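Local atomic coordinates of superoxide dismutase (Leishmania major, PDB entry 4F2N), a protein that probably catalyses the dismutation of superoxide to dioxygen and hydrogen peroxide at an iron centre, as other iron superoxide dismutases do. Residues D68-L73 with N100-H105; T81-I86 with Q104-S109; V149-S154 with I170-N175; S154-L159 with T189-E194. All coordinates share one frame; numbering follows the deposited sequence.

Interaction 1: D68-L73 with N100-H105; sequences DKLNTL and NQAAQH
Leu70 and Lys69, at the end of helix 52-71, meet Gln101, Ala102 and His105 on helix 96-113. This is part of the alpha-hairpin domain of the iron/manganese superoxide dismutases, where two long helices pack side by side. Leu70 makes the apolar centre. Its CG lies trans to the backbone N (chi1 178°), which sends both methyls across to the other helix. There they part. CD1 rests on the methyl of Ala102, with Leu70 CD1 4.0 Å from Ala102 CB. The other methyl goes to the backbone of the same alanine and to the imidazole, with Leu70 CD2 4.1 Å from His105 CD2. The leucine and histidine side chains run at about a right angle to each other. The polar side of that imidazole is held elsewhere, by a hydrogen bond between its ND1 and His63 NE2. Leu70 also touches Ile82, so a third helix, 82-89, closes over this core.

Toward the solvent the contact changes character. Gln101 bends at chi2 (-61°), and its amide folds back over the aliphatic part of Lys69. Gln101 CG is 3.6 Å from Lys69 CG. The lysine chain is bent as well, and carries its amino group off from helix 96-113. Leu73 adds a loose edge, with CD1 4.2 Å from Gln101 CG. The amide oxygen comes closest of all: Gln101 OE1 lies 3.2 Å from Lys69 CB.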
loop_
_atom_site.group_PDB
_atom_site.type_symbol
_atom_site.label_atom_id
_atom_site.label_comp_id
_atom_site.label_asym_id
_atom_site.label_seq_id
_atom_site.Cartn_x
_atom_site.Cartn_y
_atom_site.Cartn_z
ATOM N N ASP B 68 -14.395 7.563 10.838
ATOM C CA ASP B 68 -15.096 6.808 11.895
ATOM C C ASP B 68 -14.115 6.323 12.948
ATOM O O ASP B 68 -14.374 6.434 14.155
ATOM C CB ASP B 68 -15.913 5.634 11.304
ATOM C CG ASP B 68 -17.111 6.101 10.452
ATOM O OD1 ASP B 68 -17.430 7.310 10.409
ATOM O OD2 ASP B 68 -17.741 5.249 9.798
ATOM N N LYS B 69 -12.969 5.811 12.510
ATOM C CA LYS B 69 -11.979 5.280 13.460
ATOM C C LYS B 69 -11.375 6.398 14.292
ATOM O O LYS B 69 -11.259 6.282 15.529
ATOM C CB LYS B 69 -10.905 4.479 12.715
ATOM C CG LYS B 69 -9.853 3.830 13.610
ATOM C CD LYS B 69 -10.444 2.756 14.479
ATOM C CE LYS B 69 -9.334 2.059 15.243
ATOM N NZ LYS B 69 -9.825 0.739 15.714
ATOM N N LEU B 70 -11.022 7.506 13.638
ATOM C CA LEU B 70 -10.449 8.658 14.341
ATOM C C LEU B 70 -11.377 9.159 15.474
ATOM O O LEU B 70 -10.908 9.479 16.562
ATOM C CB LEU B 70 -10.151 9.805 13.355
ATOM C CG LEU B 70 -9.599 11.111 13.903
ATOM C CD1 LEU B 70 -8.301 10.863 14.654
ATOM C CD2 LEU B 70 -9.379 12.089 12.755
ATOM N N ASN B 71 -12.681 9.198 15.216
ATOM C CA ASN B 71 -13.657 9.596 16.237
ATOM C C ASN B 71 -13.750 8.692 17.470
ATOM O O ASN B 71 -14.284 9.114 18.479
ATOM C CB ASN B 71 -15.034 9.846 15.612
ATOM C CG ASN B 71 -15.055 11.128 14.801
ATOM O OD1 ASN B 71 -14.314 12.052 15.115
ATOM N ND2 ASN B 71 -15.853 11.181 13.747
ATOM N N THR B 72 -13.220 7.468 17.392
ATOM C CA THR B 72 -13.109 6.585 18.576
ATOM C C THR B 72 -11.821 6.817 19.376
ATOM O O THR B 72 -11.642 6.225 20.445
ATOM C CB THR B 72 -13.156 5.082 18.204
ATOM O OG1 THR B 72 -11.987 4.721 17.449
ATOM C CG2 THR B 72 -14.406 4.762 17.384
ATOM N N LEU B 73 -10.923 7.645 18.854
ATOM C CA LEU B 73 -9.592 7.840 19.444
ATOM C C LEU B 73 -9.273 9.264 19.902
ATOM O O LEU B 73 -8.387 9.468 20.732
ATOM C CB LEU B 73 -8.519 7.457 18.427
ATOM C CG LEU B 73 -8.621 6.038 17.875
ATOM C CD1 LEU B 73 -7.811 5.927 16.597
ATOM C CD2 LEU B 73 -8.178 5.029 18.928
ATOM N N ASN B 100 -2.123 7.577 12.152
ATOM C CA ASN B 100 -2.490 7.073 10.851
ATOM C C ASN B 100 -3.898 7.503 10.447
ATOM O O ASN B 100 -4.111 7.873 9.294
ATOM C CB ASN B 100 -2.343 5.541 10.781
ATOM C CG ASN B 100 -0.884 5.084 10.701
ATOM O OD1 ASN B 100 0.007 5.832 10.291
ATOM N ND2 ASN B 100 -0.650 3.818 11.065
ATOM N N GLN B 101 -4.865 7.457 11.376
ATOM C CA GLN B 101 -6.244 7.824 10.991
ATOM C C GLN B 101 -6.331 9.342 10.761
ATOM O O GLN B 101 -6.996 9.795 9.826
ATOM C CB GLN B 101 -7.263 7.391 12.046
ATOM C CG GLN B 101 -7.203 5.909 12.416
ATOM C CD GLN B 101 -7.476 4.994 11.247
ATOM O OE1 GLN B 101 -8.547 5.032 10.625
ATOM N NE2 GLN B 101 -6.505 4.184 10.919
ATOM N N ALA B 102 -5.679 10.116 11.625
ATOM C CA ALA B 102 -5.727 11.600 11.527
ATOM C C ALA B 102 -5.040 12.094 10.258
ATOM O O ALA B 102 -5.622 12.902 9.480
ATOM C CB ALA B 102 -5.099 12.236 12.766
ATOM N N ALA B 103 -3.846 11.563 9.993
ATOM C CA ALA B 103 -3.117 11.912 8.755
ATOM C C ALA B 103 -3.892 11.464 7.519
ATOM O O ALA B 103 -4.029 12.243 6.592
ATOM C CB ALA B 103 -1.700 11.332 8.753
ATOM N N GLN B 104 -4.403 10.225 7.487
ATOM C CA GLN B 104 -5.207 9.810 6.323
ATOM C C GLN B 104 -6.455 10.667 6.128
ATOM O O GLN B 104 -6.861 10.946 4.983
ATOM C CB GLN B 104 -5.575 8.310 6.374
ATOM C CG GLN B 104 -4.382 7.393 6.075
ATOM C CD GLN B 104 -3.914 7.488 4.608
ATOM O OE1 GLN B 104 -3.202 8.434 4.227
ATOM N NE2 GLN B 104 -4.295 6.509 3.794
ATOM N N HIS B 105 -7.095 11.082 7.228
ATOM C CA HIS B 105 -8.258 11.977 7.119
ATOM C C HIS B 105 -7.855 13.282 6.468
ATOM O O HIS B 105 -8.476 13.737 5.503
ATOM C CB HIS B 105 -8.960 12.187 8.477
ATOM C CG HIS B 105 -10.085 13.198 8.446
ATOM N ND1 HIS B 105 -10.950 13.306 7.403
ATOM C CD2 HIS B 105 -10.497 14.147 9.398
ATOM C CE1 HIS B 105 -11.858 14.262 7.669
ATOM N NE2 HIS B 105 -11.573 14.796 8.874
#

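Interaction 2: T81-I86 with Q104-S109; sequences TIEEII and QHFNHS. With FE2 (Fe (II) ion), chain N.
Apolar contacts dominate where Ile82 and Ile86 face Phe106 and His105. The two isoleucines stand one turn apart and both touch the base of the phenylalanine. Ile86 CD1 presses on Phe106 CB at 3.6 Å, at about a right angle to that side chain. Ile82 CG2 reaches the same carbon from 4.1 Å. The other branch of Ile82 turns to the imidazole: its CD1 meets the ring edge in plane, 3.7 Å from His105 CD2. Phe106 has CG trans to its backbone N (chi1 169°), which carries the ring across to Glu83.

A polar side chain then meets the aromatic at a slant. Glu83 OE2 comes within 3.5 Å of Phe106 CE1, with carboxylate and ring planes 56° apart. The carboxylate itself is bound by the backbone N of Thr25 and of Leu26. These contacts join helix 82-89 to helix 96-113 in the alpha-hairpin domain of the superoxide dismutase fold. The short helix segments run at 135° to each other.

Hydrogen bonds act within each segment. Thr81 is the N-cap, its OG1 accepting from Glu84 N. On the metal side, His108 ND1 gives a bond of 2.8 Å to Gln104 O, which helps to fix the rotation of the imidazole. His108 NE2 binds the iron at 2.1 Å, beside His58, Asp191 and His195. Gln104 NE2 donates over 3.2 Å to the oxygen of the iron-bound water.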
loop_
_atom_site.group_PDB
_atom_site.type_symbol
_atom_site.label_atom_id
_atom_site.label_comp_id
_atom_site.label_asym_id
_atom_site.label_seq_id
_atom_site.Cartn_x
_atom_site.Cartn_y
_atom_site.Cartn_z
ATOM N N THR B 81 -7.908 21.588 15.210
ATOM C CA THR B 81 -7.669 21.079 13.845
ATOM C C THR B 81 -7.173 19.639 13.845
ATOM O O THR B 81 -6.496 19.168 14.786
ATOM C CB THR B 81 -6.646 21.924 13.041
ATOM O OG1 THR B 81 -5.382 21.925 13.727
ATOM C CG2 THR B 81 -7.144 23.382 12.891
ATOM N N ILE B 82 -7.507 18.945 12.777
ATOM C CA ILE B 82 -6.941 17.627 12.515
ATOM C C ILE B 82 -5.411 17.700 12.460
ATOM O O ILE B 82 -4.737 16.822 12.983
ATOM C CB ILE B 82 -7.530 17.027 11.223
ATOM C CG1 ILE B 82 -9.076 16.905 11.336
ATOM C CG2 ILE B 82 -6.891 15.674 10.891
ATOM C CD1 ILE B 82 -9.569 16.031 12.476
ATOM N N GLU B 83 -4.862 18.763 11.867
ATOM C CA GLU B 83 -3.402 18.932 11.823
ATOM C C GLU B 83 -2.760 18.978 13.213
ATOM O O GLU B 83 -1.636 18.509 13.429
ATOM C CB GLU B 83 -3.068 20.207 11.072
ATOM C CG GLU B 83 -3.254 20.017 9.588
ATOM C CD GLU B 83 -3.312 21.334 8.847
ATOM O OE1 GLU B 83 -2.240 21.951 8.718
ATOM O OE2 GLU B 83 -4.416 21.719 8.386
ATOM N N GLU B 84 -3.474 19.538 14.172
ATOM C CA GLU B 84 -2.972 19.529 15.540
ATOM C C GLU B 84 -2.826 18.079 16.052
ATOM O O GLU B 84 -1.846 17.739 16.727
ATOM C CB GLU B 84 -3.887 20.364 16.441
ATOM C CG GLU B 84 -3.414 20.469 17.870
ATOM C CD GLU B 84 -3.964 21.693 18.601
ATOM O OE1 GLU B 84 -4.451 22.663 17.957
ATOM O OE2 GLU B 84 -3.904 21.679 19.847
ATOM N N ILE B 85 -3.782 17.220 15.719
ATOM C CA ILE B 85 -3.672 15.804 16.116
ATOM C C ILE B 85 -2.434 15.137 15.450
ATOM O O ILE B 85 -1.653 14.453 16.100
ATOM C CB ILE B 85 -4.964 15.010 15.827
ATOM C CG1 ILE B 85 -6.202 15.670 16.482
ATOM C CG2 ILE B 85 -4.807 13.554 16.261
ATOM C CD1 ILE B 85 -7.523 14.997 16.152
ATOM N N ILE B 86 -2.264 15.381 14.156
ATOM C CA ILE B 86 -1.121 14.884 13.393
ATOM C C ILE B 86 0.174 15.306 14.064
ATOM O O ILE B 86 1.053 14.464 14.339
ATOM C CB ILE B 86 -1.189 15.397 11.935
ATOM C CG1 ILE B 86 -2.480 14.893 11.265
ATOM C CG2 ILE B 86 0.041 14.975 11.116
ATOM C CD1 ILE B 86 -2.642 15.403 9.864
ATOM N N GLN B 104 -4.403 10.225 7.487
ATOM C CA GLN B 104 -5.207 9.810 6.323
ATOM C C GLN B 104 -6.455 10.667 6.128
ATOM O O GLN B 104 -6.861 10.946 4.983
ATOM C CB GLN B 104 -5.575 8.310 6.374
ATOM C CG GLN B 104 -4.382 7.393 6.075
ATOM C CD GLN B 104 -3.914 7.488 4.608
ATOM O OE1 GLN B 104 -3.202 8.434 4.227
ATOM N NE2 GLN B 104 -4.295 6.509 3.794
ATOM N N HIS B 105 -7.095 11.082 7.228
ATOM C CA HIS B 105 -8.258 11.977 7.119
ATOM C C HIS B 105 -7.855 13.282 6.468
ATOM O O HIS B 105 -8.476 13.737 5.503
ATOM C CB HIS B 105 -8.960 12.187 8.477
ATOM C CG HIS B 105 -10.085 13.198 8.446
ATOM N ND1 HIS B 105 -10.950 13.306 7.403
ATOM C CD2 HIS B 105 -10.497 14.147 9.398
ATOM C CE1 HIS B 105 -11.858 14.262 7.669
ATOM N NE2 HIS B 105 -11.573 14.796 8.874
ATOM N N PHE B 106 -6.785 13.864 6.965
ATOM C CA PHE B 106 -6.270 15.103 6.403
ATOM C C PHE B 106 -5.866 14.881 4.933
ATOM O O PHE B 106 -6.232 15.690 4.054
ATOM C CB PHE B 106 -5.066 15.617 7.218
ATOM C CG PHE B 106 -4.323 16.743 6.530
ATOM C CD1 PHE B 106 -4.701 18.067 6.744
ATOM C CD2 PHE B 106 -3.280 16.479 5.638
ATOM C CE1 PHE B 106 -4.056 19.118 6.069
ATOM C CE2 PHE B 106 -2.625 17.510 4.961
ATOM C CZ PHE B 106 -3.015 18.842 5.186
ATOM N N ASN B 107 -5.120 13.806 4.664
ATOM C CA ASN B 107 -4.573 13.600 3.312
ATOM C C ASN B 107 -5.695 13.505 2.300
ATOM O O ASN B 107 -5.614 14.128 1.235
ATOM C CB ASN B 107 -3.689 12.347 3.223
ATOM C CG ASN B 107 -2.432 12.469 4.054
ATOM O OD1 ASN B 107 -1.985 13.585 4.392
ATOM N ND2 ASN B 107 -1.849 11.332 4.386
ATOM N N HIS B 108 -6.748 12.751 2.635
ATOM C CA HIS B 108 -7.900 12.600 1.705
ATOM C C HIS B 108 -8.668 13.890 1.548
ATOM O O HIS B 108 -9.076 14.239 0.434
ATOM C CB HIS B 108 -8.851 11.456 2.124
ATOM C CG HIS B 108 -8.283 10.072 1.847
ATOM N ND1 HIS B 108 -7.441 9.439 2.712
ATOM C CD2 HIS B 108 -8.392 9.250 0.737
ATOM C CE1 HIS B 108 -7.055 8.270 2.196
ATOM N NE2 HIS B 108 -7.616 8.146 0.971
ATOM N N SER B 109 -8.900 14.610 2.648
ATOM C CA SER B 109 -9.603 15.899 2.591
ATOM C C SER B 109 -8.907 16.869 1.667
ATOM O O SER B 109 -9.541 17.586 0.891
ATOM C CB SER B 109 -9.768 16.498 4.004
ATOM O OG SER B 109 -10.572 15.623 4.779
HETATM FE FE FE2 N . -6.835 7.001 -0.542
HETATM O O HOH W 1 -4.952 6.688 0.665
#

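Interaction 3: V149-S154 with I170-N175; sequences VNNFGS and IDSTSN
Ser172 begins the contact on strand 168-174, where its CB meets the amide of Asn151 at 3.8 Å from OD1. Thr173 follows and offers its backbone oxygen. Asn151 ND2 donates to Thr173 O over 2.9 Å, almost straight at 178°. The acceptor lies in the amide plane of Asn151, while the donor is tilted from the carbonyl plane. With CG trans to the backbone N (chi1 -163°), the asparagine holds its amide across to the strand. Ser174 comes next. Its CA makes a C-H...O contact to Ser154 O, and its OG binds a water that also lies within hydrogen-bonding distance of Phe152 O and Ser154 O. Asn175 ends the run. Its backbone N donates to Ser154 O over 2.8 Å. Its OD1 is 3.5 Å from Ser154 CB and probably accepts from a second water, which itself accepts from Ser154 N.

The contact joins the loop after helix 137-149 to the end of an outer strand of the C-terminal domain sheet. It lies by the dimer interface: Ser154 OG bonds to Ser154 OG of the second subunit. The links are mostly to backbone atoms and through water, which implies a join that depends on main-chain position more than on apolar burial.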
loop_
_atom_site.group_PDB
_atom_site.type_symbol
_atom_site.label_atom_id
_atom_site.label_comp_id
_atom_site.label_asym_id
_atom_site.label_seq_id
_atom_site.Cartn_x
_atom_site.Cartn_y
_atom_site.Cartn_z
ATOM N N VAL B 149 5.024 7.272 -9.583
ATOM C CA VAL B 149 5.238 5.916 -10.108
ATOM C C VAL B 149 6.241 5.154 -9.228
ATOM O O VAL B 149 6.042 3.974 -8.915
ATOM C CB VAL B 149 5.755 5.971 -11.550
ATOM C CG1 VAL B 149 6.357 4.627 -11.976
ATOM C CG2 VAL B 149 4.591 6.334 -12.472
ATOM N N ASN B 150 7.299 5.853 -8.837
ATOM C CA ASN B 150 8.394 5.261 -8.091
ATOM C C ASN B 150 8.150 5.128 -6.595
ATOM O O ASN B 150 8.993 4.609 -5.895
ATOM C CB ASN B 150 9.658 6.084 -8.303
ATOM C CG ASN B 150 10.210 5.958 -9.701
ATOM O OD1 ASN B 150 9.931 5.008 -10.424
ATOM N ND2 ASN B 150 11.045 6.905 -10.067
ATOM N N ASN B 151 7.019 5.616 -6.098
ATOM C CA ASN B 151 6.753 5.568 -4.662
ATOM C C ASN B 151 6.358 4.132 -4.283
ATOM O O ASN B 151 5.212 3.722 -4.519
ATOM C CB ASN B 151 5.645 6.545 -4.281
ATOM C CG ASN B 151 5.620 6.831 -2.808
ATOM O OD1 ASN B 151 6.607 6.637 -2.132
ATOM N ND2 ASN B 151 4.528 7.364 -2.325
ATOM N N PHE B 152 7.290 3.377 -3.709
ATOM C CA PHE B 152 7.065 1.930 -3.517
ATOM C C PHE B 152 5.992 1.714 -2.466
ATOM O O PHE B 152 6.095 2.265 -1.359
ATOM C CB PHE B 152 8.352 1.213 -3.066
ATOM C CG PHE B 152 8.234 -0.283 -3.046
ATOM C CD1 PHE B 152 8.082 -0.999 -4.229
ATOM C CD2 PHE B 152 8.277 -0.976 -1.861
ATOM C CE1 PHE B 152 7.989 -2.394 -4.213
ATOM C CE2 PHE B 152 8.185 -2.365 -1.835
ATOM C CZ PHE B 152 8.026 -3.067 -3.012
ATOM N N GLY B 153 4.986 0.911 -2.797
ATOM C CA GLY B 153 3.899 0.574 -1.836
ATOM C C GLY B 153 2.810 1.629 -1.857
ATOM O O GLY B 153 2.542 2.266 -2.923
ATOM N N SER B 154 2.182 1.839 -0.703
ATOM C CA SER B 154 1.126 2.863 -0.592
ATOM C C SER B 154 1.719 4.211 -0.231
ATOM O O SER B 154 2.707 4.277 0.531
ATOM C CB SER B 154 0.128 2.484 0.504
ATOM O OG SER B 154 -0.308 1.133 0.361
ATOM N N ILE B 170 8.813 18.716 -4.899
ATOM C CA ILE B 170 8.108 17.434 -4.976
ATOM C C ILE B 170 8.625 16.508 -3.898
ATOM O O ILE B 170 9.826 16.262 -3.808
ATOM C CB ILE B 170 8.267 16.794 -6.378
ATOM C CG1 ILE B 170 7.749 17.771 -7.426
ATOM C CG2 ILE B 170 7.542 15.440 -6.463
ATOM C CD1 ILE B 170 8.004 17.335 -8.870
ATOM N N ASP B 171 7.702 15.962 -3.106
ATOM C CA ASP B 171 8.031 15.074 -2.010
ATOM C C ASP B 171 7.082 13.874 -2.081
ATOM O O ASP B 171 5.923 14.054 -2.394
ATOM C CB ASP B 171 7.789 15.842 -0.709
ATOM C CG ASP B 171 8.400 15.181 0.490
ATOM O OD1 ASP B 171 9.569 14.729 0.387
ATOM O OD2 ASP B 171 7.723 15.135 1.556
ATOM N N SER B 172 7.577 12.671 -1.817
ATOM C CA SER B 172 6.732 11.475 -1.716
ATOM C C SER B 172 6.744 11.012 -0.287
ATOM O O SER B 172 7.794 11.060 0.375
ATOM C CB SER B 172 7.287 10.379 -2.611
ATOM O OG SER B 172 6.916 10.659 -3.944
ATOM N N THR B 173 5.592 10.563 0.215
ATOM C CA THR B 173 5.557 9.959 1.536
ATOM C C THR B 173 5.007 8.516 1.425
ATOM O O THR B 173 4.349 8.166 0.435
ATOM C CB THR B 173 4.689 10.765 2.523
ATOM O OG1 THR B 173 3.362 10.935 1.967
ATOM C CG2 THR B 173 5.328 12.177 2.830
ATOM N N SER B 174 5.299 7.709 2.432
ATOM C CA SER B 174 4.820 6.327 2.506
ATOM C C SER B 174 3.568 6.289 3.416
ATOM O O SER B 174 3.552 6.918 4.491
ATOM C CB SER B 174 5.937 5.455 3.113
ATOM O OG SER B 174 5.484 4.144 3.481
ATOM N N ASN B 175 2.571 5.509 3.011
ATOM C CA ASN B 175 1.417 5.196 3.886
ATOM C C ASN B 175 0.642 6.461 4.293
ATOM O O ASN B 175 0.058 7.081 3.420
ATOM C CB ASN B 175 1.824 4.328 5.090
ATOM C CG ASN B 175 2.259 2.921 4.648
ATOM O OD1 ASN B 175 2.016 2.546 3.500
ATOM N ND2 ASN B 175 2.907 2.151 5.544
HETATM O O HOH W 2 4.927 2.728 1.252
HETATM O O HOH W 3 2.496 0.584 1.837
#

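Interaction 4: S154-L159 with T189-E194; sequences SGWTWL and TADVWE. With FE2 (Fe (II) ion), chain N.
This is a buried antiparallel strand pairing in the three-stranded sheet of the C-terminal superoxide dismutase domain, with the iron beside it. The central strand 155-161 pairs with 185-191. Thr157 and Ala190 form the hydrogen-bonded pair, with Thr157 N to Ala190 O at 3.0 Å and a return bond from Ala190 N. Thr157 O takes a second donor, Thr189 OG1, from above its carbonyl plane. Val192 N to Gly155 O continues the ladder past the strand end. At the backbone angles of Gly155 a CB would run into the carbonyl O of Ser154.

Trp156, Trp158, Thr189 and Asp191 share one face of the sheet. Thr189 stands over the Trp158 ring, its CB 3.8 Å from the centroid of the six-membered ring. Trp156 lies against the ligand Asp191. Asp191 CG is trans to its backbone N (chi1 -170°), which lays the carboxylate over one face of the indole. Ring and carboxylate are stacked, with planes 9° apart, and Trp156 CZ3 is 3.3 Å from Asp191 CB. The indole NE1 donates to Gln104 OE1. Asp191 OD1 also accepts from Trp193 N, an Asx turn that would help to orient the carboxylate.

Both faces of Trp193 are covered. Ser154 CB sits over the centre of its five-membered ring, 3.4 Å from the centroid. The iron-bound water lies over the opposite face. Phe152 of the second subunit meets this indole edge-to-face. His58, His108 and His195 complete the protein ligands of the iron, and Asp191 OD2 binds it at 1.9 Å.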
loop_
_atom_site.group_PDB
_atom_site.type_symbol
_atom_site.label_atom_id
_atom_site.label_comp_id
_atom_site.label_asym_id
_atom_site.label_seq_id
_atom_site.Cartn_x
_atom_site.Cartn_y
_atom_site.Cartn_z
ATOM N N SER B 154 2.182 1.839 -0.703
ATOM C CA SER B 154 1.126 2.863 -0.592
ATOM C C SER B 154 1.719 4.211 -0.231
ATOM O O SER B 154 2.707 4.277 0.531
ATOM C CB SER B 154 0.128 2.484 0.504
ATOM O OG SER B 154 -0.308 1.133 0.361
ATOM N N GLY B 155 1.121 5.284 -0.707
ATOM C CA GLY B 155 1.489 6.609 -0.164
ATOM C C GLY B 155 0.928 7.743 -0.986
ATOM O O GLY B 155 -0.068 7.572 -1.692
ATOM N N TRP B 156 1.634 8.867 -0.941
ATOM C CA TRP B 156 1.188 10.149 -1.481
ATOM C C TRP B 156 2.362 10.829 -2.130
ATOM O O TRP B 156 3.523 10.740 -1.637
ATOM C CB TRP B 156 0.652 11.042 -0.321
ATOM C CG TRP B 156 -0.529 10.422 0.387
ATOM C CD1 TRP B 156 -0.504 9.493 1.439
ATOM C CD2 TRP B 156 -1.959 10.668 0.123
ATOM N NE1 TRP B 156 -1.780 9.150 1.821
ATOM C CE2 TRP B 156 -2.700 9.804 1.049
ATOM C CE3 TRP B 156 -2.667 11.478 -0.768
ATOM C CZ2 TRP B 156 -4.071 9.791 1.093
ATOM C CZ3 TRP B 156 -4.086 11.446 -0.732
ATOM C CH2 TRP B 156 -4.762 10.626 0.178
ATOM N N THR B 157 2.078 11.541 -3.208
ATOM C CA THR B 157 3.067 12.398 -3.840
ATOM C C THR B 157 2.555 13.851 -3.757
ATOM O O THR B 157 1.373 14.128 -4.028
ATOM C CB THR B 157 3.291 11.982 -5.301
ATOM O OG1 THR B 157 3.777 10.639 -5.296
ATOM C CG2 THR B 157 4.341 12.867 -5.979
ATOM N N TRP B 158 3.457 14.759 -3.419
ATOM C CA TRP B 158 3.078 16.112 -3.015
ATOM C C TRP B 158 3.836 17.143 -3.767
ATOM O O TRP B 158 5.021 16.956 -4.076
ATOM C CB TRP B 158 3.488 16.304 -1.549
ATOM C CG TRP B 158 2.865 15.322 -0.592
ATOM C CD1 TRP B 158 3.368 14.075 -0.190
ATOM C CD2 TRP B 158 1.615 15.490 0.160
ATOM N NE1 TRP B 158 2.526 13.485 0.709
ATOM C CE2 TRP B 158 1.452 14.261 0.961
ATOM C CE3 TRP B 158 0.641 16.498 0.243
ATOM C CZ2 TRP B 158 0.362 14.065 1.817
ATOM C CZ3 TRP B 158 -0.473 16.290 1.096
ATOM C CH2 TRP B 158 -0.591 15.095 1.883
ATOM N N LEU B 159 3.185 18.268 -4.018
ATOM C CA LEU B 159 3.888 19.523 -4.346
ATOM C C LEU B 159 3.746 20.426 -3.123
ATOM O O LEU B 159 2.628 20.699 -2.669
ATOM C CB LEU B 159 3.273 20.196 -5.592
ATOM C CG LEU B 159 3.873 21.542 -6.056
ATOM C CD1 LEU B 159 5.323 21.387 -6.494
ATOM C CD2 LEU B 159 3.034 22.069 -7.220
ATOM N N THR B 189 -1.640 17.360 -3.900
ATOM C CA THR B 189 -1.281 15.953 -3.646
ATOM C C THR B 189 -1.941 14.996 -4.629
ATOM O O THR B 189 -3.021 15.293 -5.162
ATOM C CB THR B 189 -1.598 15.513 -2.182
ATOM O OG1 THR B 189 -0.865 14.318 -1.881
ATOM C CG2 THR B 189 -3.080 15.190 -1.981
ATOM N N ALA B 190 -1.304 13.846 -4.856
ATOM C CA ALA B 190 -1.938 12.725 -5.571
ATOM C C ALA B 190 -1.827 11.521 -4.664
ATOM O O ALA B 190 -0.731 11.181 -4.176
ATOM C CB ALA B 190 -1.231 12.451 -6.895
ATOM N N ASP B 191 -2.961 10.893 -4.397
ATOM C CA ASP B 191 -2.984 9.637 -3.626
ATOM C C ASP B 191 -2.447 8.524 -4.533
ATOM O O ASP B 191 -2.966 8.342 -5.648
ATOM C CB ASP B 191 -4.457 9.334 -3.275
ATOM C CG ASP B 191 -4.626 8.194 -2.288
ATOM O OD1 ASP B 191 -3.615 7.575 -1.872
ATOM O OD2 ASP B 191 -5.802 7.932 -1.882
ATOM N N VAL B 192 -1.402 7.812 -4.106
ATOM C CA VAL B 192 -0.959 6.650 -4.878
ATOM C C VAL B 192 -1.042 5.345 -4.076
ATOM O O VAL B 192 -0.411 4.341 -4.422
ATOM C CB VAL B 192 0.418 6.829 -5.551
ATOM C CG1 VAL B 192 0.378 7.943 -6.589
ATOM C CG2 VAL B 192 1.450 7.182 -4.498
ATOM N N TRP B 193 -1.859 5.326 -3.015
ATOM C CA TRP B 193 -2.384 4.031 -2.547
ATOM C C TRP B 193 -3.062 3.385 -3.707
ATOM O O TRP B 193 -3.736 4.086 -4.501
ATOM C CB TRP B 193 -3.404 4.243 -1.435
ATOM C CG TRP B 193 -2.784 4.539 -0.070
ATOM C CD1 TRP B 193 -2.009 5.630 0.297
ATOM C CD2 TRP B 193 -3.013 3.784 1.146
ATOM N NE1 TRP B 193 -1.682 5.577 1.648
ATOM C CE2 TRP B 193 -2.266 4.475 2.217
ATOM C CE3 TRP B 193 -3.721 2.603 1.454
ATOM C CZ2 TRP B 193 -2.240 3.989 3.528
ATOM C CZ3 TRP B 193 -3.688 2.127 2.786
ATOM C CH2 TRP B 193 -2.970 2.812 3.796
ATOM N N GLU B 194 -2.964 2.054 -3.817
ATOM C CA GLU B 194 -3.509 1.364 -4.988
ATOM C C GLU B 194 -5.013 1.527 -5.089
ATOM O O GLU B 194 -5.566 1.565 -6.199
ATOM C CB GLU B 194 -3.128 -0.127 -5.004
ATOM C CG GLU B 194 -1.639 -0.348 -5.237
ATOM C CD GLU B 194 -1.237 -1.824 -5.240
ATOM O OE1 GLU B 194 -1.548 -2.549 -4.251
ATOM O OE2 GLU B 194 -0.557 -2.235 -6.228
HETATM FE FE FE2 N . -6.835 7.001 -0.542
HETATM O O HOH W 4 -2.154 0.728 -1.443
HETATM O O HOH W 1 -4.952 6.688 0.665
#

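In the fold
From the N terminus, interaction 1 closes the first loop, bringing the end of helix 52-71 back to helix 96-113. Interaction 2 opens within that loop, at helix 82-89, and ends further along helix 96-113; the two contacts share Gln104 and His105. Both finish before the C-terminal domain contacts begin. There interactions 3 and 4 cross: their segments alternate along the chain, sharing Ser154. They tie the loop 149-154 and the strands 155-161, 168-174 and 185-191 together. The two domains meet at the iron. Interaction 2 supplies His108, interaction 4 supplies Asp191, and Gln104 bridges from the helices to Trp156 of the sheet.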